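Local coordinates for protein CCMAN5 (PDB 2XSG) that probably hydrolyses alpha-mannosidic linkages as a family GH92 glycosidase, an activity that enables mannose-6-phosphate modification of yeast-made lysosomal enzymes, at residues Glu137-Thr142 / Ala277-Thr282; Ala141-Val146 / Gln267-Asp272; Asn733-Tyr738 / Thr760-Ala765. All blocks are in the same frame, centred on the assembly; numbering follows the deposited sequence.

How the contacts relate
Following the chain from the N terminus, strand 133-140 turns at A141 and T142 into strand 144-150. After the remaining strands of the N-terminal beta domain come helix 259-270 and then helix 275-290. Contact 2 closes a loop of 120 residues, which lies within the span of the contact 1 loop, from 137-142 to 277-282; both start from the same turn. The two share A141 and T142, and their centres lie 8 Å apart. R281 of contact 1 reaches E269 of contact 2, so hairpin and helix pair form one continuous interface. Contact 3, in series with both, joins strand 735-737 to the loop after strand 746-752, its nearest atoms about 22 Å from either.

Contact 1 of 3, residues Glu137-Thr142 / Ala277-Thr282; sequences EVAAAT and AIRDRT
T282 donates its hydroxyl to the backbone of A140, with OG1 2.6 Å from O, and this hydrogen bond fastens helix 275-290 to the end of strand 133-140 in the large antiparallel sheet of the N-terminal beta domain. The hydroxyl comes in 16° from the carbonyl plane, and CB and CG2 of T282 also close on the same oxygen. The helix segment passes over the strand at 50°, their axes 7.5 Å apart at the closest point.

At the other end, E137 and R279 bring opposite charges near each other without a salt bridge: E137 OE1 lies 4.2 Å from R279 NH1, at the edge of the guanidinium. Each has a firmer mate, since E137 pairs with R148 on strand 144-150, while R279 NH2 meets D280 OD1 at 3.2 Å, nearly in the guanidinium plane.

Between these ends A139 and R279 pack closely. CG of R279 stands anti to the backbone N (chi1 -173°), which lays the start of the side chain along A139, and the CB atoms of A139 and R279 are 3.8 Å apart. Past the T282 bond, R281, whose NH2 is hydrogen-bonded to the carbonyl of E269, brings that same nitrogen to 4.0 Å from A141 CB.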
loop_
_atom_site.group_PDB
_atom_site.type_symbol
_atom_site.label_atom_id
_atom_site.label_comp_id
_atom_site.label_asym_id
_atom_site.label_seq_id
_atom_site.Cartn_x
_atom_site.Cartn_y
_atom_site.Cartn_z
ATOM N N GLU A 137 8.110 5.441 24.911
ATOM C CA GLU A 137 6.770 5.152 24.442
ATOM C C GLU A 137 6.356 6.229 23.420
ATOM O O GLU A 137 6.502 7.423 23.682
ATOM C CB GLU A 137 5.792 5.197 25.607
ATOM C CG GLU A 137 5.919 4.085 26.635
ATOM C CD GLU A 137 5.161 4.418 27.900
ATOM O OE1 GLU A 137 4.055 3.903 28.079
ATOM O OE2 GLU A 137 5.648 5.247 28.692
ATOM N N VAL A 138 5.861 5.803 22.261
ATOM C CA VAL A 138 5.224 6.719 21.312
ATOM C C VAL A 138 3.789 6.258 20.993
ATOM O O VAL A 138 3.467 5.060 21.089
ATOM C CB VAL A 138 6.057 6.894 20.004
ATOM C CG1 VAL A 138 7.431 7.490 20.323
ATOM C CG2 VAL A 138 6.250 5.549 19.258
ATOM N N ALA A 139 2.928 7.224 20.656
ATOM C CA ALA A 139 1.612 6.953 20.094
ATOM C C ALA A 139 1.325 7.975 18.990
ATOM O O ALA A 139 2.031 8.982 18.884
ATOM C CB ALA A 139 0.545 7.030 21.173
ATOM N N ALA A 140 0.281 7.730 18.200
ATOM C CA ALA A 140 -0.075 8.631 17.097
ATOM C C ALA A 140 -1.549 8.961 17.027
ATOM O O ALA A 140 -2.387 8.111 17.320
ATOM C CB ALA A 140 0.367 8.029 15.752
ATOM N N ALA A 141 -1.849 10.197 16.623
ATOM C CA ALA A 141 -3.153 10.556 16.087
ATOM C C ALA A 141 -2.946 10.797 14.601
ATOM O O ALA A 141 -1.818 10.655 14.124
ATOM C CB ALA A 141 -3.697 11.807 16.770
ATOM N N THR A 142 -4.015 11.160 13.879
ATOM C CA THR A 142 -3.988 11.366 12.423
ATOM C C THR A 142 -2.778 12.190 11.982
ATOM O O THR A 142 -2.030 11.783 11.069
ATOM C CB THR A 142 -5.306 12.054 11.917
ATOM O OG1 THR A 142 -6.441 11.289 12.336
ATOM C CG2 THR A 142 -5.341 12.189 10.397
ATOM N N ALA A 277 -4.448 8.978 27.135
ATOM C CA ALA A 277 -5.737 9.254 26.483
ATOM C C ALA A 277 -5.623 9.400 24.964
ATOM O O ALA A 277 -6.517 8.984 24.241
ATOM C CB ALA A 277 -6.425 10.491 27.088
ATOM N N ILE A 278 -4.538 9.999 24.492
ATOM C CA ILE A 278 -4.280 10.041 23.053
ATOM C C ILE A 278 -4.025 8.636 22.501
ATOM O O ILE A 278 -4.579 8.263 21.467
ATOM C CB ILE A 278 -3.118 11.017 22.693
ATOM C CG1 ILE A 278 -3.479 12.452 23.102
ATOM C CG2 ILE A 278 -2.802 10.952 21.200
ATOM C CD1 ILE A 278 -2.236 13.390 23.322
ATOM N N ARG A 279 -3.209 7.849 23.202
ATOM C CA ARG A 279 -2.952 6.457 22.807
ATOM C C ARG A 279 -4.250 5.653 22.823
ATOM O O ARG A 279 -4.544 4.920 21.877
ATOM C CB ARG A 279 -1.934 5.807 23.737
ATOM C CG ARG A 279 -1.457 4.399 23.301
ATOM C CD ARG A 279 -0.751 3.663 24.466
ATOM N NE ARG A 279 -1.662 3.651 25.608
ATOM C CZ ARG A 279 -1.322 3.790 26.882
ATOM N NH1 ARG A 279 -0.040 3.930 27.246
ATOM N NH2 ARG A 279 -2.293 3.787 27.793
ATOM N N ASP A 280 -5.014 5.797 23.906
ATOM C CA ASP A 280 -6.268 5.060 24.076
ATOM C C ASP A 280 -7.266 5.407 22.979
ATOM O O ASP A 280 -7.948 4.524 22.440
ATOM C CB ASP A 280 -6.887 5.359 25.443
ATOM C CG ASP A 280 -6.136 4.702 26.606
ATOM O OD1 ASP A 280 -5.166 3.941 26.382
ATOM O OD2 ASP A 280 -6.541 4.936 27.763
ATOM N N ARG A 281 -7.380 6.696 22.665
ATOM C CA ARG A 281 -8.336 7.142 21.641
ATOM C C ARG A 281 -7.999 6.611 20.247
ATOM O O ARG A 281 -8.893 6.275 19.462
ATOM C CB ARG A 281 -8.460 8.656 21.629
ATOM C CG ARG A 281 -9.444 9.178 20.603
ATOM C CD ARG A 281 -9.383 10.692 20.507
ATOM N NE ARG A 281 -8.076 11.149 20.034
ATOM C CZ ARG A 281 -7.701 12.426 19.955
ATOM N NH1 ARG A 281 -8.528 13.396 20.324
ATOM N NH2 ARG A 281 -6.484 12.730 19.509
ATOM N N THR A 282 -6.710 6.516 19.937
ATOM C CA THR A 282 -6.329 5.966 18.642
ATOM C C THR A 282 -6.595 4.464 18.601
ATOM O O THR A 282 -6.987 3.944 17.554
ATOM C CB THR A 282 -4.894 6.292 18.273
ATOM O OG1 THR A 282 -4.748 7.717 18.224
ATOM C CG2 THR A 282 -4.560 5.716 16.918
#

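Contact 2 of 3, residues Ala141-Val146 / Gln267-Asp272; sequences ATRSGV and QVELGD
E269 lays its carboxylate across the turn between strands 133-140 and 144-150, with CG against A141 CB and OE2 3.5 Å from T142 CB. This beta-hairpin connection of the N-terminal sheet is joined to the C-terminal part of helix 259-270. Two donors share OE1: S144 OG at 2.6 Å, nearly in line with the C-O bond, and the backbone N of R143 at 3.0 Å, on the syn side. OE2 forms a salt bridge with R143 NH2 at 3.0 Å and lies in the guanidinium plane, although the side chains run at about a right angle. R143 is extended from CG to NE, which carries its guanidinium out alongside OE2; NE is bonded to the T326 carbonyl, and T142 CG2 lies over one face, offset toward the rim. L270 packs against both CB and OG of S144, and its CD1 meets V146 CG1 at 3.9 Å. Cutting E269 back to an alanine would probably leave R143 NH2, the R143 amide and the S144 hydroxyl without the carboxylate that receives them and open a gap beside A141. With both oxygens engaged by donors, one of them a guanidinium, this buried carboxylate is likely to stay ionised.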
loop_
_atom_site.group_PDB
_atom_site.type_symbol
_atom_site.label_atom_id
_atom_site.label_comp_id
_atom_site.label_asym_id
_atom_site.label_seq_id
_atom_site.Cartn_x
_atom_site.Cartn_y
_atom_site.Cartn_z
ATOM N N ALA A 141 -1.849 10.197 16.623
ATOM C CA ALA A 141 -3.153 10.556 16.087
ATOM C C ALA A 141 -2.946 10.797 14.601
ATOM O O ALA A 141 -1.818 10.655 14.124
ATOM C CB ALA A 141 -3.697 11.807 16.770
ATOM N N THR A 142 -4.015 11.160 13.879
ATOM C CA THR A 142 -3.988 11.366 12.423
ATOM C C THR A 142 -2.778 12.190 11.982
ATOM O O THR A 142 -2.030 11.783 11.069
ATOM C CB THR A 142 -5.306 12.054 11.917
ATOM O OG1 THR A 142 -6.441 11.289 12.336
ATOM C CG2 THR A 142 -5.341 12.189 10.397
ATOM N N ARG A 143 -2.582 13.338 12.634
ATOM C CA ARG A 143 -1.559 14.295 12.202
ATOM C C ARG A 143 -0.398 14.404 13.189
ATOM O O ARG A 143 0.552 15.141 12.929
ATOM C CB ARG A 143 -2.181 15.687 11.977
ATOM C CG ARG A 143 -3.304 15.713 10.943
ATOM C CD ARG A 143 -4.154 16.998 10.978
ATOM N NE ARG A 143 -5.293 16.839 10.070
ATOM C CZ ARG A 143 -6.420 16.200 10.343
ATOM N NH1 ARG A 143 -7.356 16.108 9.404
ATOM N NH2 ARG A 143 -6.633 15.663 11.549
ATOM N N SER A 144 -0.467 13.673 14.308
ATOM C CA SER A 144 0.447 13.915 15.421
ATOM C C SER A 144 1.158 12.669 15.924
ATOM O O SER A 144 0.604 11.568 15.911
ATOM C CB SER A 144 -0.289 14.522 16.619
ATOM O OG SER A 144 -0.953 15.718 16.285
ATOM N N GLY A 145 2.381 12.871 16.395
ATOM C CA GLY A 145 3.110 11.842 17.103
ATOM C C GLY A 145 3.426 12.329 18.496
ATOM O O GLY A 145 3.933 13.446 18.666
ATOM N N VAL A 146 3.122 11.506 19.496
ATOM C CA VAL A 146 3.425 11.869 20.878
ATOM C C VAL A 146 4.419 10.904 21.448
ATOM O O VAL A 146 4.383 9.705 21.117
ATOM C CB VAL A 146 2.170 12.002 21.801
ATOM C CG1 VAL A 146 1.297 13.107 21.288
ATOM C CG2 VAL A 146 1.382 10.676 21.914
ATOM N N GLN A 267 -3.613 21.752 18.577
ATOM C CA GLN A 267 -4.559 22.131 19.626
ATOM C C GLN A 267 -5.905 21.415 19.452
ATOM O O GLN A 267 -6.510 20.998 20.449
ATOM C CB GLN A 267 -4.721 23.657 19.769
ATOM C CG GLN A 267 -5.556 24.373 18.713
ATOM C CD GLN A 267 -5.388 25.903 18.747
ATOM O OE1 GLN A 267 -4.493 26.433 19.429
ATOM N NE2 GLN A 267 -6.244 26.616 18.000
ATOM N N VAL A 268 -6.336 21.232 18.198
ATOM C CA VAL A 268 -7.584 20.511 17.907
ATOM C C VAL A 268 -7.458 19.030 18.240
ATOM O O VAL A 268 -8.267 18.495 18.975
ATOM C CB VAL A 268 -8.075 20.726 16.436
ATOM C CG1 VAL A 268 -9.219 19.760 16.092
ATOM C CG2 VAL A 268 -8.552 22.175 16.237
ATOM N N GLU A 269 -6.400 18.404 17.745
ATOM C CA GLU A 269 -6.192 16.968 17.860
ATOM C C GLU A 269 -5.852 16.491 19.272
ATOM O O GLU A 269 -6.379 15.476 19.740
ATOM C CB GLU A 269 -5.051 16.568 16.918
ATOM C CG GLU A 269 -5.210 15.224 16.322
ATOM C CD GLU A 269 -4.411 15.052 15.038
ATOM O OE1 GLU A 269 -3.160 15.007 15.120
ATOM O OE2 GLU A 269 -5.050 14.926 13.968
ATOM N N LEU A 270 -4.960 17.226 19.937
ATOM C CA LEU A 270 -4.382 16.792 21.200
ATOM C C LEU A 270 -4.887 17.566 22.426
ATOM O O LEU A 270 -4.929 17.011 23.531
ATOM C CB LEU A 270 -2.855 16.878 21.141
ATOM C CG LEU A 270 -2.159 16.165 19.978
ATOM C CD1 LEU A 270 -0.654 16.291 20.143
ATOM C CD2 LEU A 270 -2.583 14.707 19.824
ATOM N N GLY A 271 -5.254 18.826 22.229
ATOM C CA GLY A 271 -5.650 19.725 23.315
ATOM C C GLY A 271 -4.754 19.552 24.527
ATOM O O GLY A 271 -3.528 19.585 24.402
ATOM N N ASP A 272 -5.374 19.343 25.692
ATOM C CA ASP A 272 -4.644 19.064 26.943
ATOM C C ASP A 272 -4.752 17.595 27.348
ATOM O O ASP A 272 -4.478 17.231 28.493
ATOM C CB ASP A 272 -5.145 19.960 28.095
ATOM C CG ASP A 272 -5.009 21.448 27.798
ATOM O OD1 ASP A 272 -3.906 21.920 27.441
ATOM O OD2 ASP A 272 -6.019 22.161 27.937
#

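Contact 3 of 3, residues Asn733-Tyr738 / Thr760-Ala765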
loop_
_atom_site.group_PDB
_atom_site.type_symbol
_atom_site.label_atom_id
_atom_site.label_comp_id
_atom_site.label_asym_id
_atom_site.label_seq_id
_atom_site.Cartn_x
_atom_site.Cartn_y
_atom_site.Cartn_z
ATOM N N ASN A 733 -23.600 -18.124 -10.096
ATOM C CA ASN A 733 -22.607 -17.285 -10.767
ATOM C C ASN A 733 -21.335 -17.227 -9.938
ATOM O O ASN A 733 -21.394 -17.312 -8.716
ATOM C CB ASN A 733 -23.141 -15.865 -11.024
ATOM C CG ASN A 733 -24.288 -15.832 -12.027
ATOM O OD1 ASN A 733 -24.555 -16.799 -12.736
ATOM N ND2 ASN A 733 -24.970 -14.711 -12.078
ATOM N N THR A 734 -20.198 -17.078 -10.609
ATOM C CA THR A 734 -18.891 -17.039 -9.959
ATOM C C THR A 734 -18.363 -15.592 -9.834
ATOM O O THR A 734 -17.172 -15.362 -9.614
ATOM C CB THR A 734 -17.889 -17.969 -10.671
ATOM O OG1 THR A 734 -17.966 -17.767 -12.091
ATOM C CG2 THR A 734 -18.208 -19.457 -10.345
ATOM N N TRP A 735 -19.286 -14.638 -9.971
ATOM C CA TRP A 735 -19.028 -13.210 -9.775
ATOM C C TRP A 735 -20.256 -12.573 -9.130
ATOM O O TRP A 735 -21.388 -13.042 -9.321
ATOM C CB TRP A 735 -18.733 -12.519 -11.114
ATOM C CG TRP A 735 -19.868 -12.598 -12.115
ATOM C CD1 TRP A 735 -20.064 -13.573 -13.060
ATOM C CD2 TRP A 735 -20.962 -11.671 -12.264
ATOM N NE1 TRP A 735 -21.206 -13.310 -13.784
ATOM C CE2 TRP A 735 -21.781 -12.156 -13.313
ATOM C CE3 TRP A 735 -21.335 -10.484 -11.606
ATOM C CZ2 TRP A 735 -22.947 -11.484 -13.735
ATOM C CZ3 TRP A 735 -22.490 -9.815 -12.025
ATOM C CH2 TRP A 735 -23.288 -10.328 -13.073
ATOM N N VAL A 736 -20.040 -11.513 -8.360
ATOM C CA VAL A 736 -21.148 -10.743 -7.813
ATOM C C VAL A 736 -20.935 -9.251 -8.084
ATOM O O VAL A 736 -19.787 -8.780 -8.190
ATOM C CB VAL A 736 -21.366 -10.973 -6.280
ATOM C CG1 VAL A 736 -21.151 -12.434 -5.886
ATOM C CG2 VAL A 736 -20.439 -10.100 -5.485
ATOM N N ASP A 737 -22.038 -8.511 -8.180
ATOM C CA ASP A 737 -21.958 -7.072 -8.380
ATOM C C ASP A 737 -21.706 -6.347 -7.074
ATOM O O ASP A 737 -22.188 -6.772 -6.010
ATOM C CB ASP A 737 -23.213 -6.524 -9.033
ATOM C CG ASP A 737 -22.943 -5.228 -9.779
ATOM O OD1 ASP A 737 -23.351 -4.150 -9.262
ATOM O OD2 ASP A 737 -22.277 -5.303 -10.851
ATOM N N TYR A 738 -20.961 -5.245 -7.168
ATOM C CA TYR A 738 -20.727 -4.350 -6.032
ATOM C C TYR A 738 -22.030 -3.953 -5.323
ATOM O O TYR A 738 -22.096 -3.938 -4.080
ATOM C CB TYR A 738 -19.986 -3.108 -6.508
ATOM C CG TYR A 738 -19.715 -2.076 -5.433
ATOM C CD1 TYR A 738 -18.679 -2.251 -4.520
ATOM C CD2 TYR A 738 -20.488 -0.905 -5.349
ATOM C CE1 TYR A 738 -18.425 -1.292 -3.539
ATOM C CE2 TYR A 738 -20.250 0.056 -4.370
ATOM C CZ TYR A 738 -19.211 -0.137 -3.474
ATOM O OH TYR A 738 -18.961 0.797 -2.506
ATOM N N THR A 760 -20.176 -23.692 -12.951
ATOM C CA THR A 760 -19.728 -23.986 -14.313
ATOM C C THR A 760 -20.783 -23.651 -15.356
ATOM O O THR A 760 -20.546 -23.860 -16.547
ATOM C CB THR A 760 -19.319 -25.462 -14.503
ATOM O OG1 THR A 760 -20.398 -26.315 -14.105
ATOM C CG2 THR A 760 -18.074 -25.796 -13.695
ATOM N N ASP A 761 -21.948 -23.170 -14.911
ATOM C CA ASP A 761 -22.959 -22.612 -15.807
ATOM C C ASP A 761 -23.209 -21.146 -15.480
ATOM O O ASP A 761 -24.335 -20.656 -15.600
ATOM C CB ASP A 761 -24.270 -23.409 -15.733
ATOM C CG ASP A 761 -24.166 -24.751 -16.407
ATOM O OD1 ASP A 761 -23.657 -24.819 -17.545
ATOM O OD2 ASP A 761 -24.579 -25.753 -15.800
ATOM N N THR A 762 -22.144 -20.447 -15.068
ATOM C CA THR A 762 -22.242 -19.033 -14.693
ATOM C C THR A 762 -22.747 -18.141 -15.842
ATOM O O THR A 762 -22.424 -18.377 -17.011
ATOM C CB THR A 762 -20.887 -18.486 -14.100
ATOM O OG1 THR A 762 -21.096 -17.188 -13.537
ATOM C CG2 THR A 762 -19.759 -18.413 -15.144
ATOM N N ALA A 763 -23.547 -17.123 -15.507
ATOM C CA ALA A 763 -23.819 -16.040 -16.454
ATOM C C ALA A 763 -22.458 -15.388 -16.708
ATOM O O ALA A 763 -21.655 -15.300 -15.772
ATOM C CB ALA A 763 -24.809 -15.017 -15.832
ATOM N N PRO A 764 -22.168 -14.972 -17.965
ATOM C CA PRO A 764 -20.849 -14.381 -18.281
ATOM C C PRO A 764 -20.530 -13.158 -17.440
ATOM O O PRO A 764 -21.436 -12.395 -17.088
ATOM C CB PRO A 764 -20.961 -13.951 -19.750
ATOM C CG PRO A 764 -22.327 -14.407 -20.236
ATOM C CD PRO A 764 -22.948 -15.281 -19.178
ATOM N N ALA A 765 -19.247 -12.982 -17.125
ATOM C CA ALA A 765 -18.784 -11.822 -16.372
ATOM C C ALA A 765 -18.529 -10.673 -17.335
ATOM O O ALA A 765 -18.620 -10.845 -18.550
ATOM C CB ALA A 765 -17.524 -12.164 -15.581
#
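W735 projects from strand 735-737 with its indole flanked by N733 on one face and A765 on the other. Its chi1 of 61° puts CG between the backbone N and the carbonyl carbon, and from there the pyrrole edge faces the loop 760-765. NE1 donates to A763 O at 2.8 Å, with the acceptor exactly in the ring plane, whereas the donor stands 47° out of the plane of the A763 carbonyl. The two faces of the ring meet different groups. A765 CA lies over one of them, 4.1 Å from the centroid of the five-membered ring and 22° off its normal, a CH-pi contact that A765 CB extends toward CD1. The amide nitrogen ND2 of N733 comes over the opposite face, offset toward the rim.

The same A763 carbonyl also accepts from T762 OG1 at 3.0 Å. Tryptophan and threonine reach this oxygen from opposite faces of the carbonyl plane, so it is gripped by two donors. T762 OG1 is itself an acceptor for the backbone N of T734 at 3.1 Å. The T762 hydroxyl, placed anti to the backbone N, lies close to N733 CA and links the two backbones. The side chains of T734 and T762 cross at about a right angle. N733 completes the set by taking the backbone N-H of A763 on OD1 at 3.0 Å; the bond is nearly straight at the hydrogen, but the donor stands well above the amide plane.

The contact lies at the surface, clipping the loop that follows strand 746-752 onto an outer strand of the small sheet 677-678, 686-689 and 735-737. W735 and A765 both rest on Q686 and Q688 of the neighbouring strand 686-689, and T734 packs on P604 at the start of helix 604-616, while D737 N-caps helix 738-742.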